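PDB 5MDN: DNA polymerase from Pyrobaculum calidifontis, which probably catalyses template-directed DNA synthesis, adding deoxyribonucleotides from their triphosphates to a growing DNA strand with release of diphosphate. Local coordinates for residues V662-K666 with V743-I747; M120-V126 with L379-R384; E171-E175 with V316-N321. One frame throughout, in Å; residues are numbered along the deposited sequence.

Contact 1: residues V662-K666 with V743-I747; sequences VERLK and VDYYI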
ATOM      1  N   VAL A 662     -36.819  -1.299  10.772  1.00 99.94           N
ATOM      2  CA  VAL A 662     -37.302  -1.918  12.003  1.00100.13           C
ATOM      3  C   VAL A 662     -38.659  -2.570  11.762  1.00100.87           C
ATOM      4  O   VAL A 662     -38.964  -3.632  12.320  1.00 98.16           O
ATOM      5  CB  VAL A 662     -37.360  -0.875  13.137  1.00 99.09           C
ATOM      6  CG1 VAL A 662     -38.071  -1.442  14.355  1.00 99.20           C
ATOM      7  CG2 VAL A 662     -35.959  -0.418  13.509  1.00 98.28           C
ATOM      8  N   GLU A 663     -39.487  -1.951  10.914  1.00 97.49           N
ATOM      9  CA  GLU A 663     -40.807  -2.497  10.615  1.00102.81           C
ATOM     10  C   GLU A 663     -40.699  -3.859   9.934  1.00106.08           C
ATOM     11  O   GLU A 663     -41.326  -4.832  10.370  1.00110.00           O
ATOM     12  CB  GLU A 663     -41.593  -1.501   9.752  1.00101.92           C
ATOM     13  CG  GLU A 663     -43.068  -1.838   9.559  1.00 97.85           C
ATOM     14  CD  GLU A 663     -43.316  -2.740   8.366  1.00 96.01           C
ATOM     15  OE1 GLU A 663     -42.378  -2.935   7.564  1.00 93.65           O
ATOM     16  OE2 GLU A 663     -44.442  -3.263   8.234  1.00 95.85           O
ATOM     17  N   ARG A 664     -39.906  -3.955   8.860  1.00109.12           N
ATOM     18  CA  ARG A 664     -39.711  -5.260   8.235  1.00105.21           C
ATOM     19  C   ARG A 664     -38.926  -6.207   9.131  1.00100.20           C
ATOM     20  O   ARG A 664     -39.040  -7.427   8.978  1.00 97.10           O
ATOM     21  CB  ARG A 664     -38.961  -5.152   6.904  1.00103.08           C
ATOM     22  CG  ARG A 664     -37.508  -4.748   7.056  1.00103.63           C
ATOM     23  CD  ARG A 664     -36.708  -5.077   5.810  1.00101.15           C
ATOM     24  NE  ARG A 664     -35.305  -4.704   5.961  1.00100.39           N
ATOM     25  CZ  ARG A 664     -34.376  -5.523   6.443  1.00100.00           C
ATOM     26  NH1 ARG A 664     -34.710  -6.750   6.823  1.00 99.80           N
ATOM     27  NH2 ARG A 664     -33.118  -5.118   6.549  1.00 99.03           N
ATOM     28  N   LEU A 665     -38.124  -5.673  10.055  1.00 98.77           N
ATOM     29  CA  LEU A 665     -37.329  -6.530  10.926  1.00103.18           C
ATOM     30  C   LEU A 665     -38.203  -7.188  11.982  1.00112.01           C
ATOM     31  O   LEU A 665     -38.020  -8.369  12.299  1.00112.32           O
ATOM     32  CB  LEU A 665     -36.207  -5.718  11.576  1.00103.53           C
ATOM     33  CG  LEU A 665     -35.002  -6.450  12.169  1.00102.97           C
ATOM     34  CD1 LEU A 665     -34.380  -7.382  11.143  1.00104.76           C
ATOM     35  CD2 LEU A 665     -33.976  -5.451  12.686  1.00104.42           C
ATOM     36  N   LYS A 666     -39.165  -6.444  12.531  1.00118.00           N
ATOM     37  CA  LYS A 666     -40.125  -7.024  13.457  1.00112.02           C
ATOM     38  C   LYS A 666     -41.183  -7.860  12.748  1.00108.57           C
ATOM     39  O   LYS A 666     -41.836  -8.686  13.394  1.00116.32           O
ATOM     40  CB  LYS A 666     -40.792  -5.922  14.282  1.00107.85           C
ATOM     41  CG  LYS A 666     -39.948  -5.446  15.453  1.00106.13           C
ATOM     42  CD  LYS A 666     -40.730  -4.521  16.368  1.00102.49           C
ATOM     43  CE  LYS A 666     -39.928  -4.174  17.612  1.00102.10           C
ATOM     44  NZ  LYS A 666     -40.616  -3.158  18.457  1.00102.11           N
ATOM     45  N   VAL A 743     -35.088  -9.920  17.949  1.00118.11           N
ATOM     46  CA  VAL A 743     -35.154  -8.669  17.199  1.00119.19           C
ATOM     47  C   VAL A 743     -34.909  -7.471  18.109  1.00117.22           C
ATOM     48  O   VAL A 743     -34.326  -6.470  17.681  1.00121.40           O
ATOM     49  CB  VAL A 743     -36.506  -8.578  16.456  1.00123.18           C
ATOM     50  CG1 VAL A 743     -37.503  -7.677  17.187  1.00125.26           C
ATOM     51  CG2 VAL A 743     -36.295  -8.110  15.038  1.00126.50           C
ATOM     52  N   ASP A 744     -35.341  -7.550  19.373  1.00123.31           N
ATOM     53  CA  ASP A 744     -35.144  -6.439  20.299  1.00123.58           C
ATOM     54  C   ASP A 744     -33.668  -6.101  20.466  1.00122.29           C
ATOM     55  O   ASP A 744     -33.323  -4.947  20.743  1.00129.93           O
ATOM     56  CB  ASP A 744     -35.774  -6.771  21.650  1.00120.71           C
ATOM     57  CG  ASP A 744     -37.278  -6.933  21.569  1.00116.87           C
ATOM     58  OD1 ASP A 744     -37.820  -6.892  20.443  1.00113.15           O
ATOM     59  OD2 ASP A 744     -37.919  -7.105  22.626  1.00110.83           O
ATOM     60  N   TYR A 745     -32.785  -7.086  20.304  1.00124.42           N
ATOM     61  CA  TYR A 745     -31.351  -6.812  20.332  1.00124.11           C
ATOM     62  C   TYR A 745     -30.932  -5.991  19.118  1.00130.92           C
ATOM     63  O   TYR A 745     -30.273  -4.952  19.253  1.00133.11           O
ATOM     64  CB  TYR A 745     -30.581  -8.134  20.379  1.00119.31           C
ATOM     65  CG  TYR A 745     -29.072  -8.012  20.486  1.00113.49           C
ATOM     66  CD1 TYR A 745     -28.286  -7.744  19.370  1.00111.63           C
ATOM     67  CD2 TYR A 745     -28.429  -8.232  21.698  1.00113.57           C
ATOM     68  CE1 TYR A 745     -26.910  -7.648  19.471  1.00112.41           C
ATOM     69  CE2 TYR A 745     -27.054  -8.153  21.805  1.00116.13           C
ATOM     70  CZ  TYR A 745     -26.300  -7.856  20.690  1.00113.61           C
ATOM     71  OH  TYR A 745     -24.930  -7.768  20.796  1.00105.96           O
ATOM     72  N   TYR A 746     -31.310  -6.443  17.919  1.00121.97           N
ATOM     73  CA  TYR A 746     -30.811  -5.834  16.692  1.00119.99           C
ATOM     74  C   TYR A 746     -31.395  -4.454  16.417  1.00115.87           C
ATOM     75  O   TYR A 746     -30.769  -3.672  15.697  1.00117.08           O
ATOM     76  CB  TYR A 746     -31.079  -6.764  15.509  1.00120.70           C
ATOM     77  CG  TYR A 746     -30.109  -7.919  15.444  1.00125.66           C
ATOM     78  CD1 TYR A 746     -28.815  -7.783  15.927  1.00127.35           C
ATOM     79  CD2 TYR A 746     -30.484  -9.147  14.916  1.00124.69           C
ATOM     80  CE1 TYR A 746     -27.918  -8.830  15.880  1.00123.35           C
ATOM     81  CE2 TYR A 746     -29.592 -10.204  14.865  1.00122.73           C
ATOM     82  CZ  TYR A 746     -28.310 -10.038  15.348  1.00121.29           C
ATOM     83  OH  TYR A 746     -27.415 -11.081  15.302  1.00117.74           O
ATOM     84  N   ILE A 747     -32.560  -4.126  16.972  1.00118.04           N
ATOM     85  CA  ILE A 747     -33.075  -2.766  16.834  1.00114.00           C
ATOM     86  C   ILE A 747     -32.432  -1.829  17.848  1.00113.48           C
ATOM     87  O   ILE A 747     -32.071  -0.694  17.517  1.00115.94           O
ATOM     88  CB  ILE A 747     -34.611  -2.753  16.939  1.00111.18           C
ATOM     89  CG1 ILE A 747     -35.228  -3.325  15.662  1.00112.21           C
ATOM     90  CG2 ILE A 747     -35.129  -1.346  17.201  1.00109.91           C
ATOM     91  CD1 ILE A 747     -35.991  -4.596  15.862  1.00112.17           C
TER
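Val662 rests both of its methyls on Ile747, beginning an antiparallel helix pairing near the C-terminal end of the modelled chain, in the helical region that corresponds to the thumb of family B polymerases. The last turn of helix 647-666 meets the first turn of helix 743-756; the axes of these short segments approach to 10.4 Å and their directions differ by 164°, nearly antiparallel. At Val662, CG1 stands anti to the backbone N (chi1 171°) and CG2 anti to the carbonyl carbon, a spread that brings CG1 and CG2 each to 3.7 Å from Ile747 CG1. A beta-branched residue suits this place because its fork straddles the isoleucine chain. One turn on, Leu665 points at the partner helix and bridges two of its residues. Its CG lies 3.6 Å from Val743 CG2, the leucine and valine chains running alongside in opposite senses, while its CD2 reaches 3.9 Å from Ile747 CD1. Phe670, in the following loop, adds a further apolar neighbour to Leu665. Lys666 follows at the solvent-facing margin, where a long amphipathic chain is apt: its aliphatic part lies across Val743, and its extended end carries the ammonium group outward. There Lys666 NZ remains 5.1 Å from Asp744 OD1, too far for a salt bridge, though the opposite charges may attract weakly, and Lys666 CG packs 3.7 Å from Val743 CG1.

Contact 2: residues M120-V126 with L379-R384; sequences MIDKGVV and LRYAYR
The Arg380 guanidinium has Ile121 CG1 over one face and takes Val125 O at its edge, close to its plane. On the Tyr383 ring lies the Asp122 carboxylate, stacked with the planes 8° apart, and Asp122 CA makes a CH-pi contact 3.9 Å from the ring centroid. The Arg384 guanidinium has Asp122 O over a face and Gly124 N at its edge. Arg380 NH1 donates to Val125 O at 2.7 Å (153° at the hydrogen), approaching from above the carbonyl plane; Arg380 NH2 adds a weak bond to the same oxygen at 3.2 Å. That carbonyl follows directly on a Schellman motif that ends helix 115-123: Val125 N bonds Met120 O, Gly124 N bonds Ile121 O weakly, and Gly124 supplies the positive phi that glycine tolerates easily. The capped end thus meets helix 370-384 of the polymerase region. Ile121, branched and apolar, fits between the helices, its CG2 3.7 Å from Tyr383 CB. Putting an alanine in place of Tyr383 would probably leave the Asp122 carboxylate and CA without the ring face they lie on and open a gap between the two helices. Asp122 OD1 itself is engaged in a salt bridge with Arg118, one helical turn earlier.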
ATOM      1  N   MET A 120      21.519  -3.176  -7.261  1.00 50.12           N
ATOM      2  CA  MET A 120      20.857  -2.279  -8.205  1.00 51.81           C
ATOM      3  C   MET A 120      21.140  -0.820  -7.872  1.00 50.57           C
ATOM      4  O   MET A 120      21.268   0.013  -8.776  1.00 48.91           O
ATOM      5  CB  MET A 120      19.354  -2.555  -8.236  1.00 53.03           C
ATOM      6  CG  MET A 120      18.999  -3.908  -8.839  1.00 55.58           C
ATOM      7  SD  MET A 120      17.234  -4.140  -9.138  1.00 61.53           S
ATOM      8  CE  MET A 120      16.558  -3.733  -7.535  1.00 61.16           C
ATOM      9  N   ILE A 121      21.223  -0.488  -6.582  1.00 46.79           N
ATOM     10  CA  ILE A 121      21.583   0.871  -6.183  1.00 45.88           C
ATOM     11  C   ILE A 121      22.991   1.213  -6.660  1.00 42.94           C
ATOM     12  O   ILE A 121      23.215   2.250  -7.295  1.00 41.34           O
ATOM     13  CB  ILE A 121      21.445   1.042  -4.660  1.00 48.43           C
ATOM     14  CG1 ILE A 121      19.970   1.130  -4.263  1.00 48.88           C
ATOM     15  CG2 ILE A 121      22.207   2.270  -4.180  1.00 48.78           C
ATOM     16  CD1 ILE A 121      19.739   1.154  -2.767  1.00 49.15           C
ATOM     17  N   ASP A 122      23.962   0.348  -6.355  1.00 47.42           N
ATOM     18  CA  ASP A 122      25.356   0.659  -6.657  1.00 45.79           C
ATOM     19  C   ASP A 122      25.619   0.673  -8.159  1.00 47.27           C
ATOM     20  O   ASP A 122      26.389   1.506  -8.651  1.00 50.12           O
ATOM     21  CB  ASP A 122      26.275  -0.344  -5.960  1.00 44.76           C
ATOM     22  CG  ASP A 122      26.304  -0.160  -4.458  1.00 46.10           C
ATOM     23  OD1 ASP A 122      25.362   0.452  -3.911  1.00 44.68           O
ATOM     24  OD2 ASP A 122      27.271  -0.629  -3.822  1.00 48.71           O
ATOM     25  N   LYS A 123      24.997  -0.236  -8.903  1.00 46.92           N
ATOM     26  CA  LYS A 123      25.198  -0.318 -10.344  1.00 49.18           C
ATOM     27  C   LYS A 123      24.232   0.558 -11.130  1.00 50.93           C
ATOM     28  O   LYS A 123      24.355   0.646 -12.356  1.00 54.58           O
ATOM     29  CB  LYS A 123      25.075  -1.771 -10.811  1.00 51.15           C
ATOM     30  CG  LYS A 123      26.018  -2.723 -10.095  1.00 52.21           C
ATOM     31  CD  LYS A 123      27.468  -2.389 -10.397  1.00 52.35           C
ATOM     32  CE  LYS A 123      28.415  -3.224  -9.554  1.00 53.41           C
ATOM     33  NZ  LYS A 123      29.833  -2.796  -9.711  1.00 56.26           N
ATOM     34  N   GLY A 124      23.286   1.210 -10.461  1.00 53.67           N
ATOM     35  CA  GLY A 124      22.329   2.056 -11.147  1.00 52.72           C
ATOM     36  C   GLY A 124      21.284   1.307 -11.941  1.00 52.96           C
ATOM     37  O   GLY A 124      20.768   1.839 -12.928  1.00 55.59           O
ATOM     38  N   VAL A 125      20.955   0.084 -11.536  1.00 51.57           N
ATOM     39  CA  VAL A 125      19.908  -0.685 -12.199  1.00 52.68           C
ATOM     40  C   VAL A 125      18.558  -0.188 -11.699  1.00 53.67           C
ATOM     41  O   VAL A 125      18.253  -0.281 -10.505  1.00 59.23           O
ATOM     42  CB  VAL A 125      20.073  -2.188 -11.937  1.00 52.90           C
ATOM     43  CG1 VAL A 125      19.011  -2.978 -12.690  1.00 52.79           C
ATOM     44  CG2 VAL A 125      21.468  -2.648 -12.318  1.00 53.65           C
ATOM     45  N   VAL A 126      17.747   0.334 -12.609  1.00 53.10           N
ATOM     46  CA  VAL A 126      16.431   0.871 -12.280  1.00 55.12           C
ATOM     47  C   VAL A 126      15.381  -0.106 -12.798  1.00 53.81           C
ATOM     48  O   VAL A 126      15.359  -0.406 -14.000  1.00 50.95           O
ATOM     49  CB  VAL A 126      16.228   2.281 -12.864  1.00 57.70           C
ATOM     50  CG1 VAL A 126      17.034   3.297 -12.067  1.00 58.20           C
ATOM     51  CG2 VAL A 126      16.638   2.334 -14.333  1.00 60.15           C
ATOM     52  N   LEU A 379      17.980   6.215  -0.350  1.00 47.96           N
ATOM     53  CA  LEU A 379      19.200   5.414  -0.368  1.00 47.69           C
ATOM     54  C   LEU A 379      19.841   5.425  -1.748  1.00 49.57           C
ATOM     55  O   LEU A 379      21.069   5.471  -1.872  1.00 52.24           O
ATOM     56  CB  LEU A 379      18.905   3.975   0.049  1.00 48.30           C
ATOM     57  CG  LEU A 379      18.581   3.643   1.501  1.00 48.63           C
ATOM     58  CD1 LEU A 379      18.359   2.150   1.611  1.00 50.93           C
ATOM     59  CD2 LEU A 379      19.697   4.094   2.417  1.00 49.15           C
ATOM     60  N   ARG A 380      19.019   5.382  -2.799  1.00 45.48           N
ATOM     61  CA  ARG A 380      19.549   5.424  -4.157  1.00 45.89           C
ATOM     62  C   ARG A 380      20.174   6.781  -4.455  1.00 46.65           C
ATOM     63  O   ARG A 380      21.260   6.855  -5.040  1.00 50.39           O
ATOM     64  CB  ARG A 380      18.439   5.105  -5.160  1.00 46.03           C
ATOM     65  CG  ARG A 380      18.928   4.618  -6.513  1.00 47.94           C
ATOM     66  CD  ARG A 380      17.763   4.200  -7.393  1.00 51.13           C
ATOM     67  NE  ARG A 380      17.349   2.822  -7.143  1.00 52.54           N
ATOM     68  CZ  ARG A 380      17.664   1.794  -7.926  1.00 52.69           C
ATOM     69  NH1 ARG A 380      18.395   1.987  -9.015  1.00 51.80           N
ATOM     70  NH2 ARG A 380      17.245   0.573  -7.624  1.00 53.83           N
ATOM     71  N   TYR A 381      19.499   7.864  -4.066  1.00 50.53           N
ATOM     72  CA  TYR A 381      20.075   9.196  -4.225  1.00 49.88           C
ATOM     73  C   TYR A 381      21.319   9.370  -3.362  1.00 51.97           C
ATOM     74  O   TYR A 381      22.307   9.971  -3.801  1.00 55.22           O
ATOM     75  CB  TYR A 381      19.038  10.268  -3.883  1.00 48.72           C
ATOM     76  CG  TYR A 381      18.127  10.636  -5.033  1.00 49.31           C
ATOM     77  CD1 TYR A 381      18.523  11.566  -5.985  1.00 51.46           C
ATOM     78  CD2 TYR A 381      16.870  10.059  -5.166  1.00 50.60           C
ATOM     79  CE1 TYR A 381      17.695  11.909  -7.039  1.00 51.59           C
ATOM     80  CE2 TYR A 381      16.035  10.395  -6.217  1.00 52.28           C
ATOM     81  CZ  TYR A 381      16.454  11.320  -7.151  1.00 52.13           C
ATOM     82  OH  TYR A 381      15.628  11.656  -8.197  1.00 52.61           O
ATOM     83  N   ALA A 382      21.280   8.873  -2.122  1.00 49.10           N
ATOM     84  CA  ALA A 382      22.426   9.009  -1.228  1.00 51.41           C
ATOM     85  C   ALA A 382      23.680   8.366  -1.805  1.00 54.03           C
ATOM     86  O   ALA A 382      24.792   8.848  -1.555  1.00 54.36           O
ATOM     87  CB  ALA A 382      22.105   8.404   0.138  1.00 50.12           C
ATOM     88  N   TYR A 383      23.533   7.281  -2.570  1.00 52.33           N
ATOM     89  CA  TYR A 383      24.703   6.631  -3.153  1.00 53.43           C
ATOM     90  C   TYR A 383      25.352   7.516  -4.213  1.00 58.63           C
ATOM     91  O   TYR A 383      26.555   7.795  -4.151  1.00 59.87           O
ATOM     92  CB  TYR A 383      24.330   5.274  -3.744  1.00 50.97           C
ATOM     93  CG  TYR A 383      25.517   4.576  -4.363  1.00 49.02           C
ATOM     94  CD1 TYR A 383      26.489   3.986  -3.566  1.00 48.49           C
ATOM     95  CD2 TYR A 383      25.683   4.532  -5.740  1.00 48.24           C
ATOM     96  CE1 TYR A 383      27.587   3.360  -4.122  1.00 49.77           C
ATOM     97  CE2 TYR A 383      26.776   3.906  -6.307  1.00 49.71           C
ATOM     98  CZ  TYR A 383      27.726   3.321  -5.493  1.00 48.85           C
ATOM     99  OH  TYR A 383      28.819   2.696  -6.048  1.00 46.71           O
ATOM    100  N   ARG A 384      24.570   7.964  -5.199  1.00 53.56           N
ATOM    101  CA  ARG A 384      25.135   8.760  -6.282  1.00 56.08           C
ATOM    102  C   ARG A 384      25.575  10.146  -5.833  1.00 52.87           C
ATOM    103  O   ARG A 384      26.233  10.847  -6.608  1.00 52.92           O
ATOM    104  CB  ARG A 384      24.128   8.887  -7.426  1.00 59.07           C
ATOM    105  CG  ARG A 384      23.772   7.569  -8.087  1.00 67.15           C
ATOM    106  CD  ARG A 384      25.026   6.889  -8.605  1.00 72.68           C
ATOM    107  NE  ARG A 384      24.741   5.660  -9.337  1.00 73.77           N
ATOM    108  CZ  ARG A 384      25.677   4.895  -9.886  1.00 77.74           C
ATOM    109  NH1 ARG A 384      26.954   5.240  -9.783  1.00 78.64           N
ATOM    110  NH2 ARG A 384      25.343   3.792 -10.541  1.00 76.39           N
TER

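Contact 3: residues E171-E175 with V316-N321; sequences EVYNE and VYEYWN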
ATOM      1  N   GLU A 171     -11.496 -19.613  -4.888  1.00 67.88           N
ATOM      2  CA  GLU A 171     -12.471 -19.768  -3.819  1.00 66.97           C
ATOM      3  C   GLU A 171     -12.267 -21.118  -3.147  1.00 65.43           C
ATOM      4  O   GLU A 171     -12.065 -22.133  -3.820  1.00 67.15           O
ATOM      5  CB  GLU A 171     -13.908 -19.640  -4.338  1.00 70.09           C
ATOM      6  CG  GLU A 171     -14.292 -18.225  -4.756  1.00 73.36           C
ATOM      7  CD  GLU A 171     -14.177 -17.212  -3.627  1.00 75.83           C
ATOM      8  OE1 GLU A 171     -14.272 -17.608  -2.445  1.00 74.77           O
ATOM      9  OE2 GLU A 171     -13.981 -16.014  -3.924  1.00 72.41           O
ATOM     10  N   VAL A 172     -12.315 -21.118  -1.819  1.00 67.23           N
ATOM     11  CA  VAL A 172     -11.959 -22.271  -1.001  1.00 67.80           C
ATOM     12  C   VAL A 172     -13.195 -22.700  -0.224  1.00 74.32           C
ATOM     13  O   VAL A 172     -13.939 -21.850   0.275  1.00 79.02           O
ATOM     14  CB  VAL A 172     -10.782 -21.946  -0.058  1.00 67.52           C
ATOM     15  CG1 VAL A 172     -10.571 -23.061   0.941  1.00 68.10           C
ATOM     16  CG2 VAL A 172      -9.514 -21.688  -0.858  1.00 68.77           C
ATOM     17  N   TYR A 173     -13.388 -24.017  -0.097  1.00 76.87           N
ATOM     18  CA  TYR A 173     -14.568 -24.647   0.496  1.00 78.62           C
ATOM     19  C   TYR A 173     -15.090 -23.930   1.739  1.00 83.75           C
ATOM     20  O   TYR A 173     -16.191 -23.374   1.707  1.00 88.79           O
ATOM     21  CB  TYR A 173     -14.237 -26.103   0.828  1.00 79.47           C
ATOM     22  CG  TYR A 173     -15.437 -26.958   1.144  1.00 81.63           C
ATOM     23  CD1 TYR A 173     -16.444 -27.140   0.208  1.00 82.90           C
ATOM     24  CD2 TYR A 173     -15.553 -27.602   2.367  1.00 80.31           C
ATOM     25  CE1 TYR A 173     -17.542 -27.925   0.484  1.00 81.39           C
ATOM     26  CE2 TYR A 173     -16.645 -28.393   2.651  1.00 83.53           C
ATOM     27  CZ  TYR A 173     -17.640 -28.549   1.709  1.00 83.55           C
ATOM     28  OH  TYR A 173     -18.730 -29.338   1.995  1.00 83.04           O
ATOM     29  N   ASN A 174     -14.336 -23.969   2.840  1.00 85.22           N
ATOM     30  CA  ASN A 174     -14.587 -23.161   4.041  1.00 85.87           C
ATOM     31  C   ASN A 174     -15.903 -23.499   4.759  1.00 83.68           C
ATOM     32  O   ASN A 174     -16.461 -22.656   5.466  1.00 80.32           O
ATOM     33  CB  ASN A 174     -14.486 -21.654   3.712  1.00 88.52           C
ATOM     34  CG  ASN A 174     -15.840 -20.971   3.485  1.00 89.72           C
ATOM     35  OD1 ASN A 174     -16.152 -19.976   4.140  1.00 94.44           O
ATOM     36  ND2 ASN A 174     -16.639 -21.496   2.566  1.00 86.12           N
ATOM     37  N   GLU A 175     -16.388 -24.742   4.642  1.00 86.19           N
ATOM     38  CA  GLU A 175     -17.619 -25.127   5.340  1.00 89.99           C
ATOM     39  C   GLU A 175     -17.551 -24.771   6.820  1.00 90.47           C
ATOM     40  O   GLU A 175     -18.525 -24.270   7.395  1.00 91.83           O
ATOM     41  CB  GLU A 175     -17.888 -26.624   5.181  1.00 94.35           C
ATOM     42  CG  GLU A 175     -19.183 -27.092   5.841  1.00 98.74           C
ATOM     43  CD  GLU A 175     -19.329 -28.605   5.851  1.00100.93           C
ATOM     44  OE1 GLU A 175     -18.743 -29.267   4.969  1.00103.82           O
ATOM     45  OE2 GLU A 175     -20.032 -29.132   6.740  1.00 99.86           O
ATOM     46  N   VAL A 316     -19.550 -20.313   0.274  1.00 84.35           N
ATOM     47  CA  VAL A 316     -19.187 -20.898  -1.014  1.00 80.70           C
ATOM     48  C   VAL A 316     -19.355 -22.414  -0.979  1.00 79.11           C
ATOM     49  O   VAL A 316     -19.594 -23.038  -2.020  1.00 83.17           O
ATOM     50  CB  VAL A 316     -17.761 -20.500  -1.440  1.00 79.42           C
ATOM     51  CG1 VAL A 316     -17.483 -19.045  -1.110  1.00 79.84           C
ATOM     52  CG2 VAL A 316     -16.731 -21.413  -0.813  1.00 78.64           C
ATOM     53  N   TYR A 317     -19.217 -23.033   0.200  1.00 78.45           N
ATOM     54  CA  TYR A 317     -19.494 -24.461   0.320  1.00 78.84           C
ATOM     55  C   TYR A 317     -20.944 -24.763  -0.037  1.00 77.51           C
ATOM     56  O   TYR A 317     -21.231 -25.751  -0.719  1.00 79.39           O
ATOM     57  CB  TYR A 317     -19.169 -24.944   1.736  1.00 83.61           C
ATOM     58  CG  TYR A 317     -20.194 -24.563   2.785  1.00 86.65           C
ATOM     59  CD1 TYR A 317     -20.153 -23.323   3.407  1.00 93.05           C
ATOM     60  CD2 TYR A 317     -21.201 -25.448   3.156  1.00 90.22           C
ATOM     61  CE1 TYR A 317     -21.088 -22.971   4.363  1.00 97.90           C
ATOM     62  CE2 TYR A 317     -22.140 -25.104   4.110  1.00 94.98           C
ATOM     63  CZ  TYR A 317     -22.080 -23.865   4.713  1.00 96.83           C
ATOM     64  OH  TYR A 317     -23.013 -23.519   5.665  1.00100.31           O
ATOM     65  N   GLU A 318     -21.871 -23.915   0.416  1.00 82.22           N
ATOM     66  CA  GLU A 318     -23.289 -24.151   0.166  1.00 83.30           C
ATOM     67  C   GLU A 318     -23.603 -24.090  -1.324  1.00 77.99           C
ATOM     68  O   GLU A 318     -24.351 -24.929  -1.842  1.00 81.26           O
ATOM     69  CB  GLU A 318     -24.121 -23.165   0.984  1.00 87.43           C
ATOM     70  CG  GLU A 318     -25.615 -23.387   0.917  1.00 92.18           C
ATOM     71  CD  GLU A 318     -26.330 -22.757   2.098  1.00 95.19           C
ATOM     72  OE1 GLU A 318     -26.219 -23.333   3.203  1.00 94.73           O
ATOM     73  OE2 GLU A 318     -26.981 -21.704   1.940  1.00 95.84           O
ATOM     74  N   TYR A 319     -23.047 -23.103  -2.030  1.00 75.89           N
ATOM     75  CA  TYR A 319     -23.243 -23.025  -3.472  1.00 76.66           C
ATOM     76  C   TYR A 319     -22.486 -24.119  -4.216  1.00 77.81           C
ATOM     77  O   TYR A 319     -22.775 -24.365  -5.393  1.00 73.05           O
ATOM     78  CB  TYR A 319     -22.817 -21.650  -3.994  1.00 77.71           C
ATOM     79  CG  TYR A 319     -23.802 -20.536  -3.697  1.00 78.03           C
ATOM     80  CD1 TYR A 319     -24.070 -20.143  -2.392  1.00 79.41           C
ATOM     81  CD2 TYR A 319     -24.463 -19.875  -4.726  1.00 76.83           C
ATOM     82  CE1 TYR A 319     -24.970 -19.127  -2.120  1.00 80.71           C
ATOM     83  CE2 TYR A 319     -25.366 -18.860  -4.464  1.00 74.92           C
ATOM     84  CZ  TYR A 319     -25.614 -18.489  -3.160  1.00 78.43           C
ATOM     85  OH  TYR A 319     -26.508 -17.479  -2.897  1.00 79.73           O
ATOM     86  N   TRP A 320     -21.527 -24.776  -3.563  1.00 72.29           N
ATOM     87  CA  TRP A 320     -20.729 -25.828  -4.184  1.00 74.54           C
ATOM     88  C   TRP A 320     -21.386 -27.199  -4.075  1.00 77.84           C
ATOM     89  O   TRP A 320     -21.298 -28.001  -5.011  1.00 74.42           O
ATOM     90  CB  TRP A 320     -19.334 -25.859  -3.552  1.00 75.94           C
ATOM     91  CG  TRP A 320     -18.421 -26.924  -4.080  1.00 78.60           C
ATOM     92  CD1 TRP A 320     -17.973 -28.023  -3.407  1.00 79.44           C
ATOM     93  CD2 TRP A 320     -17.832 -26.987  -5.386  1.00 78.09           C
ATOM     94  NE1 TRP A 320     -17.143 -28.766  -4.210  1.00 80.06           N
ATOM     95  CE2 TRP A 320     -17.042 -28.152  -5.431  1.00 78.36           C
ATOM     96  CE3 TRP A 320     -17.903 -26.176  -6.523  1.00 76.29           C
ATOM     97  CZ2 TRP A 320     -16.323 -28.525  -6.566  1.00 77.21           C
ATOM     98  CZ3 TRP A 320     -17.185 -26.545  -7.648  1.00 73.82           C
ATOM     99  CH2 TRP A 320     -16.406 -27.709  -7.660  1.00 76.39           C
ATOM    100  N   ASN A 321     -22.038 -27.488  -2.948  1.00 81.38           N
ATOM    101  CA  ASN A 321     -22.732 -28.753  -2.747  1.00 82.01           C
ATOM    102  C   ASN A 321     -24.153 -28.739  -3.304  1.00 83.62           C
ATOM    103  O   ASN A 321     -24.955 -29.614  -2.956  1.00 85.18           O
ATOM    104  CB  ASN A 321     -22.755 -29.118  -1.260  1.00 81.01           C
ATOM    105  CG  ASN A 321     -21.402 -28.952  -0.596  1.00 78.76           C
ATOM    106  OD1 ASN A 321     -21.270 -28.256   0.409  1.00 73.37           O
ATOM    107  ND2 ASN A 321     -20.387 -29.601  -1.155  1.00 81.67           N
TER
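The exonuclease motif Exo I, with the Asp-X-Glu pattern of family B polymerases, ends here: strand 165-172 carries Asp169, a magnesium ligand in a structure of this protein, and Glu171, whose OE1 touches Val316 CG1 at 3.8 Å. A bound magnesium ion lies about 4 Å from the Glu171 side chain. Past the strand the chain turns, and Tyr173 and Glu175 grip Tyr317. Tyr317 CB sits over a face of the Tyr173 ring, a CH-pi contact 3.9 Å from the centroid, while Trp320 CD1 meets the edge of that ring at Tyr173 CE1, 3.9 Å away. The strand is central in the five-stranded sheet of the RNase H-like exonuclease fold, and a short, weakly bonded helix at about 316-320 packs beside its exit. Tyr317 CG lies between its own backbone N and carbonyl carbon (chi1 76°), a setting that turns the ring toward the loop; Glu175 CA then covers one face, 4.0 Å from the centroid, and Glu318 CB the opposite face. Tyrosine suits position 173 because its ring offers an apolar face and its hydroxyl a polar end: Tyr173 OH donates to Glu175 OE1 at 3.0 Å, meeting the carboxylate from above its plane.

From the N terminus, the chain first passes 120-126, which waits some 250 residues for 379-384 before contact 2 closes. Within that long excursion lies the whole of contact 3, whose shorter loop of 140 residues runs from 171-175 to 316-321 and includes much of the exonuclease sheet. Contact 1 follows in series, joining 662-666 to 743-747 across 76 residues; no two contacts cross. Contact 2 ties a helix of the N-terminal part to the polymerase region, contact 3 joins the exit of the central exonuclease strand to the short helix at about 316-320, and contact 1 joins two C-terminal helices. Contacts 1 and 3 share one side of the molecule, centres 30 Å apart, with contact 2 on the opposite side.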